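Local coordinates for tRNA(Ile2) 2-agmatinylcytidine synthetase TiaS (Archaeoglobus fulgidus, PDB 5XOB), which catalyses the ATP-dependent joining of agmatine to the wobble cytidine of the minor isoleucine tRNA, making 2-agmatinylcytidine and switching codon reading from AUG to AUA, at residues Glu276-Glu288 with Cys298-Arg312. Sequence-based numbering, arbitrary orientation.
Sequences EPYDIEGGHVFFE and CAAFEPTKQFRNVIR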
loop_
_atom_site.group_PDB
_atom_site.type_symbol
_atom_site.label_atom_id
_atom_site.label_comp_id
_atom_site.label_asym_id
_atom_site.label_seq_id
_atom_site.Cartn_x
_atom_site.Cartn_y
_atom_site.Cartn_z
ATOM N N GLU A 276 -2.312 -6.848 25.709
ATOM C CA GLU A 276 -2.589 -7.972 24.808
ATOM C C GLU A 276 -3.813 -7.726 23.909
ATOM O O GLU A 276 -4.663 -6.883 24.221
ATOM C CB GLU A 276 -2.733 -9.276 25.607
ATOM C CG GLU A 276 -1.395 -9.942 25.902
ATOM C CD GLU A 276 -1.527 -11.227 26.707
ATOM O OE1 GLU A 276 -1.809 -11.146 27.924
ATOM O OE2 GLU A 276 -1.331 -12.318 26.129
ATOM N N PRO A 277 -3.894 -8.454 22.776
ATOM C CA PRO A 277 -4.918 -8.115 21.796
ATOM C C PRO A 277 -6.331 -8.321 22.306
ATOM O O PRO A 277 -6.569 -9.184 23.150
ATOM C CB PRO A 277 -4.613 -9.046 20.613
ATOM C CG PRO A 277 -3.814 -10.158 21.188
ATOM C CD PRO A 277 -3.025 -9.547 22.305
ATOM N N TYR A 278 -7.257 -7.523 21.788
ATOM C CA TYR A 278 -8.657 -7.648 22.150
ATOM C C TYR A 278 -9.565 -7.180 21.008
ATOM O O TYR A 278 -9.335 -6.126 20.407
ATOM C CB TYR A 278 -8.934 -6.871 23.442
ATOM C CG TYR A 278 -8.715 -5.378 23.340
ATOM C CD1 TYR A 278 -9.762 -4.532 22.974
ATOM C CD2 TYR A 278 -7.468 -4.805 23.616
ATOM C CE1 TYR A 278 -9.579 -3.164 22.877
ATOM C CE2 TYR A 278 -7.274 -3.432 23.524
ATOM C CZ TYR A 278 -8.337 -2.616 23.155
ATOM O OH TYR A 278 -8.181 -1.249 23.050
ATOM N N ASP A 279 -10.596 -7.974 20.713
ATOM C CA ASP A 279 -11.537 -7.640 19.643
ATOM C C ASP A 279 -12.351 -6.415 20.038
ATOM O O ASP A 279 -12.252 -5.943 21.172
ATOM C CB ASP A 279 -12.462 -8.816 19.331
ATOM C CG ASP A 279 -11.702 -10.047 18.897
ATOM O OD1 ASP A 279 -10.539 -10.218 19.326
ATOM O OD2 ASP A 279 -12.265 -10.846 18.126
ATOM N N ILE A 280 -13.141 -5.886 19.107
ATOM C CA ILE A 280 -13.949 -4.711 19.419
ATOM C C ILE A 280 -15.174 -4.533 18.516
ATOM O O ILE A 280 -15.251 -5.068 17.408
ATOM C CB ILE A 280 -13.076 -3.414 19.430
ATOM C CG1 ILE A 280 -13.340 -2.516 20.663
ATOM C CG2 ILE A 280 -13.274 -2.591 18.155
ATOM C CD1 ILE A 280 -13.960 -3.158 21.898
ATOM N N GLU A 281 -16.127 -3.784 19.056
ATOM C CA GLU A 281 -17.342 -3.304 18.388
ATOM C C GLU A 281 -17.593 -3.708 16.910
ATOM O O GLU A 281 -18.682 -4.192 16.605
ATOM C CB GLU A 281 -17.437 -1.778 18.589
ATOM C CG GLU A 281 -17.756 -1.387 20.041
ATOM C CD GLU A 281 -17.031 -0.139 20.530
ATOM O OE1 GLU A 281 -17.095 0.902 19.838
ATOM O OE2 GLU A 281 -16.411 -0.194 21.623
ATOM N N GLY A 282 -16.618 -3.530 16.013
ATOM C CA GLY A 282 -16.845 -3.758 14.567
ATOM C C GLY A 282 -16.150 -4.918 13.845
ATOM O O GLY A 282 -16.271 -5.040 12.621
ATOM N N GLY A 283 -15.443 -5.775 14.582
ATOM C CA GLY A 283 -14.635 -6.855 13.981
ATOM C C GLY A 283 -13.141 -6.540 13.941
ATOM O O GLY A 283 -12.410 -7.043 13.082
ATOM N N HIS A 284 -12.692 -5.725 14.897
ATOM C CA HIS A 284 -11.337 -5.168 14.924
ATOM C C HIS A 284 -10.589 -5.661 16.155
ATOM O O HIS A 284 -11.191 -5.913 17.192
ATOM C CB HIS A 284 -11.396 -3.635 14.940
ATOM C CG HIS A 284 -12.445 -3.062 14.040
ATOM N ND1 HIS A 284 -12.431 -3.252 12.678
ATOM C CD2 HIS A 284 -13.544 -2.315 14.302
ATOM C CE1 HIS A 284 -13.471 -2.647 12.135
ATOM N NE2 HIS A 284 -14.163 -2.070 13.100
ATOM N N VAL A 285 -9.269 -5.755 16.040
ATOM C CA VAL A 285 -8.437 -6.418 17.036
ATOM C C VAL A 285 -7.307 -5.478 17.451
ATOM O O VAL A 285 -6.384 -5.267 16.676
ATOM C CB VAL A 285 -7.838 -7.711 16.437
ATOM C CG1 VAL A 285 -7.009 -8.471 17.465
ATOM C CG2 VAL A 285 -8.937 -8.600 15.866
ATOM N N PHE A 286 -7.364 -4.922 18.662
ATOM C CA PHE A 286 -6.350 -3.952 19.104
ATOM C C PHE A 286 -5.344 -4.556 20.055
ATOM O O PHE A 286 -5.600 -5.577 20.677
ATOM C CB PHE A 286 -6.987 -2.762 19.815
ATOM C CG PHE A 286 -7.793 -1.885 18.918
ATOM C CD1 PHE A 286 -7.401 -0.577 18.667
ATOM C CD2 PHE A 286 -8.951 -2.363 18.325
ATOM C CE1 PHE A 286 -8.153 0.237 17.838
ATOM C CE2 PHE A 286 -9.704 -1.556 17.496
ATOM C CZ PHE A 286 -9.307 -0.253 17.249
ATOM N N PHE A 287 -4.202 -3.890 20.170
ATOM C CA PHE A 287 -3.220 -4.222 21.179
ATOM C C PHE A 287 -2.252 -3.061 21.315
ATOM O O PHE A 287 -2.446 -2.020 20.689
ATOM C CB PHE A 287 -2.501 -5.533 20.846
ATOM C CG PHE A 287 -1.719 -5.500 19.574
ATOM C CD1 PHE A 287 -0.378 -5.149 19.584
ATOM C CD2 PHE A 287 -2.308 -5.862 18.371
ATOM C CE1 PHE A 287 0.358 -5.135 18.412
ATOM C CE2 PHE A 287 -1.578 -5.852 17.197
ATOM C CZ PHE A 287 -0.244 -5.487 17.218
ATOM N N GLU A 288 -1.239 -3.234 22.158
ATOM C CA GLU A 288 -0.286 -2.177 22.455
ATOM C C GLU A 288 1.092 -2.747 22.642
ATOM O O GLU A 288 1.259 -3.906 23.018
ATOM C CB GLU A 288 -0.659 -1.437 23.736
ATOM C CG GLU A 288 -1.456 -0.157 23.543
ATOM C CD GLU A 288 -1.602 0.640 24.831
ATOM O OE1 GLU A 288 -0.741 0.491 25.733
ATOM O OE2 GLU A 288 -2.576 1.418 24.945
ATOM N N CYS A 298 -1.650 -0.441 18.274
ATOM C CA CYS A 298 -1.671 -1.053 16.954
ATOM C C CYS A 298 -3.008 -1.714 16.715
ATOM O O CYS A 298 -3.676 -2.140 17.663
ATOM C CB CYS A 298 -0.568 -2.081 16.840
ATOM S SG CYS A 298 1.041 -1.354 17.163
ATOM N N ALA A 299 -3.378 -1.813 15.441
ATOM C CA ALA A 299 -4.710 -2.260 15.054
ATOM C C ALA A 299 -4.714 -3.099 13.774
ATOM O O ALA A 299 -4.058 -2.756 12.791
ATOM C CB ALA A 299 -5.626 -1.056 14.884
ATOM N N ALA A 300 -5.469 -4.197 13.818
ATOM C CA ALA A 300 -5.813 -5.002 12.647
ATOM C C ALA A 300 -7.327 -4.933 12.435
ATOM O O ALA A 300 -8.083 -5.651 13.095
ATOM C CB ALA A 300 -5.375 -6.444 12.852
ATOM N N PHE A 301 -7.764 -4.070 11.519
ATOM C CA PHE A 301 -9.191 -3.822 11.308
ATOM C C PHE A 301 -9.848 -5.006 10.601
ATOM O O PHE A 301 -9.165 -5.919 10.141
ATOM C CB PHE A 301 -9.411 -2.523 10.520
ATOM C CG PHE A 301 -8.936 -1.286 11.240
ATOM C CD1 PHE A 301 -9.816 -0.524 12.002
ATOM C CD2 PHE A 301 -7.606 -0.883 11.159
ATOM C CE1 PHE A 301 -9.380 0.613 12.665
ATOM C CE2 PHE A 301 -7.166 0.250 11.820
ATOM C CZ PHE A 301 -8.053 1.001 12.573
ATOM N N GLU A 302 -11.172 -4.970 10.501
ATOM C CA GLU A 302 -11.960 -6.097 10.016
ATOM C C GLU A 302 -11.598 -6.459 8.580
ATOM O O GLU A 302 -11.455 -7.642 8.266
ATOM C CB GLU A 302 -13.465 -5.795 10.139
ATOM C CG GLU A 302 -14.398 -6.920 9.698
ATOM C CD GLU A 302 -14.566 -7.035 8.191
ATOM O OE1 GLU A 302 -14.425 -6.021 7.475
ATOM O OE2 GLU A 302 -14.849 -8.155 7.717
ATOM N N PRO A 303 -11.429 -5.447 7.704
ATOM C CA PRO A 303 -11.145 -5.742 6.291
ATOM C C PRO A 303 -9.825 -6.485 5.998
ATOM O O PRO A 303 -9.547 -6.785 4.834
ATOM C CB PRO A 303 -11.123 -4.350 5.641
ATOM C CG PRO A 303 -11.899 -3.474 6.565
ATOM C CD PRO A 303 -11.589 -3.997 7.931
ATOM N N THR A 304 -9.032 -6.771 7.034
ATOM C CA THR A 304 -7.796 -7.544 6.898
ATOM C C THR A 304 -8.063 -9.037 7.100
ATOM O O THR A 304 -7.164 -9.863 6.938
ATOM C CB THR A 304 -6.742 -7.095 7.921
ATOM O OG1 THR A 304 -7.139 -7.515 9.231
ATOM C CG2 THR A 304 -6.574 -5.577 7.903
ATOM N N LYS A 305 -9.294 -9.364 7.493
ATOM C CA LYS A 305 -9.799 -10.734 7.466
ATOM C C LYS A 305 -8.932 -11.702 8.270
ATOM O O LYS A 305 -8.771 -11.523 9.474
ATOM C CB LYS A 305 -9.970 -11.210 6.016
ATOM C CG LYS A 305 -10.884 -10.345 5.163
ATOM C CD LYS A 305 -12.238 -10.060 5.807
ATOM C CE LYS A 305 -13.232 -9.552 4.766
ATOM N NZ LYS A 305 -14.285 -8.656 5.320
ATOM N N GLN A 306 -8.355 -12.699 7.601
ATOM C CA GLN A 306 -7.633 -13.784 8.264
ATOM C C GLN A 306 -6.380 -13.274 8.966
ATOM O O GLN A 306 -5.876 -13.917 9.883
ATOM C CB GLN A 306 -7.227 -14.873 7.259
ATOM C CG GLN A 306 -8.380 -15.550 6.522
ATOM C CD GLN A 306 -8.873 -14.780 5.299
ATOM O OE1 GLN A 306 -8.318 -13.738 4.929
ATOM N NE2 GLN A 306 -9.922 -15.296 4.662
ATOM N N PHE A 307 -5.866 -12.131 8.519
ATOM C CA PHE A 307 -4.701 -11.509 9.146
ATOM C C PHE A 307 -4.922 -11.231 10.637
ATOM O O PHE A 307 -3.961 -11.175 11.405
ATOM C CB PHE A 307 -4.339 -10.214 8.408
ATOM C CG PHE A 307 -3.143 -9.490 8.974
ATOM C CD1 PHE A 307 -1.857 -9.976 8.775
ATOM C CD2 PHE A 307 -3.304 -8.309 9.688
ATOM C CE1 PHE A 307 -0.756 -9.305 9.289
ATOM C CE2 PHE A 307 -2.209 -7.631 10.196
ATOM C CZ PHE A 307 -0.934 -8.129 9.997
ATOM N N ARG A 308 -6.181 -11.062 11.041
ATOM C CA ARG A 308 -6.524 -10.876 12.454
ATOM C C ARG A 308 -6.197 -12.105 13.287
ATOM O O ARG A 308 -5.864 -11.993 14.467
ATOM C CB ARG A 308 -8.003 -10.573 12.610
ATOM C CG ARG A 308 -8.408 -9.225 12.052
ATOM C CD ARG A 308 -9.914 -9.106 11.937
ATOM N NE ARG A 308 -10.458 -10.130 11.053
ATOM C CZ ARG A 308 -11.745 -10.257 10.745
ATOM N NH1 ARG A 308 -12.645 -9.417 11.243
ATOM N NH2 ARG A 308 -12.134 -11.230 9.927
ATOM N N ASN A 309 -6.302 -13.274 12.666
ATOM C CA ASN A 309 -6.010 -14.532 13.347
ATOM C C ASN A 309 -4.605 -14.560 13.946
ATOM O O ASN A 309 -4.441 -14.903 15.118
ATOM C CB ASN A 309 -6.193 -15.718 12.396
ATOM C CG ASN A 309 -7.583 -15.770 11.785
ATOM O OD1 ASN A 309 -8.468 -14.993 12.153
ATOM N ND2 ASN A 309 -7.780 -16.682 10.841
ATOM N N VAL A 310 -3.604 -14.183 13.153
ATOM C CA VAL A 310 -2.211 -14.209 13.621
ATOM C C VAL A 310 -1.982 -13.123 14.673
ATOM O O VAL A 310 -1.194 -13.310 15.601
ATOM C CB VAL A 310 -1.148 -14.091 12.479
ATOM C CG1 VAL A 310 -1.593 -14.811 11.209
ATOM C CG2 VAL A 310 -0.786 -12.637 12.174
ATOM N N ILE A 311 -2.663 -11.988 14.528
ATOM C CA ILE A 311 -2.564 -10.923 15.522
ATOM C C ILE A 311 -3.200 -11.359 16.836
ATOM O O ILE A 311 -2.626 -11.140 17.894
ATOM C CB ILE A 311 -3.219 -9.609 15.044
ATOM C CG1 ILE A 311 -2.453 -9.025 13.847
ATOM C CG2 ILE A 311 -3.288 -8.591 16.179
ATOM C CD1 ILE A 311 -1.007 -8.651 14.125
ATOM N N ARG A 312 -4.378 -11.980 16.768
ATOM C CA ARG A 312 -5.088 -12.426 17.975
ATOM C C ARG A 312 -4.237 -13.293 18.908
ATOM O O ARG A 312 -4.484 -13.330 20.114
ATOM C CB ARG A 312 -6.384 -13.168 17.613
ATOM C CG ARG A 312 -7.515 -12.245 17.178
ATOM C CD ARG A 312 -8.892 -12.784 17.533
ATOM N NE ARG A 312 -9.925 -12.149 16.715
ATOM C CZ ARG A 312 -10.203 -12.486 15.454
ATOM N NH1 ARG A 312 -9.528 -13.459 14.841
ATOM N NH2 ARG A 312 -11.159 -11.838 14.795
#
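Arg308 reaches from helix 307-312 to the turn that leads into strand 284-288. CB and CG of Arg308 lie against the Val285 methyl CG2, with Arg308 CG 3.9 Å from it. CD passes the carbonyl oxygen of Gly283. The chain then bends at CG-CD (chi3 -60°), which turns the guanidinium back so that NE bonds Lys305 O. Arg308 NH1 donates to Gly283 O at 3.0 Å, on a lone pair and within the guanidinium plane. Glu302 O lies over the centre of one guanidinium face. Replaced by alanine, the residue would lose its guanidinium and chain, which would probably leave Gly283 O without this donor and open a gap beside Val285 CG2.

Beside Gly283, Glu302 N donates to ND1 of His284 at 3.0 Å, close to the ring plane. The edge of Phe301 points toward a face of the same imidazole, with the planes at 64°. One helical turn after Arg308, NE of Arg312 forms a salt bridge with Asp279 OD2 at 3.0 Å. Deeper in, Cys298 CB sits over one face of the Phe287 ring, 3.4 Å from Phe287 CZ. Ile311 CG2 touches CE2 of that ring.

Strands 284-288 and 298-300 are antiparallel neighbours in the OB-fold domain, a nucleic-acid-binding fold. Helix 307-312 packs on the Val285 and Phe287 side of this hairpin, and the Ile311 side chain also touches Leu333 on strand 330-333 and Ile336 on strand 335-338.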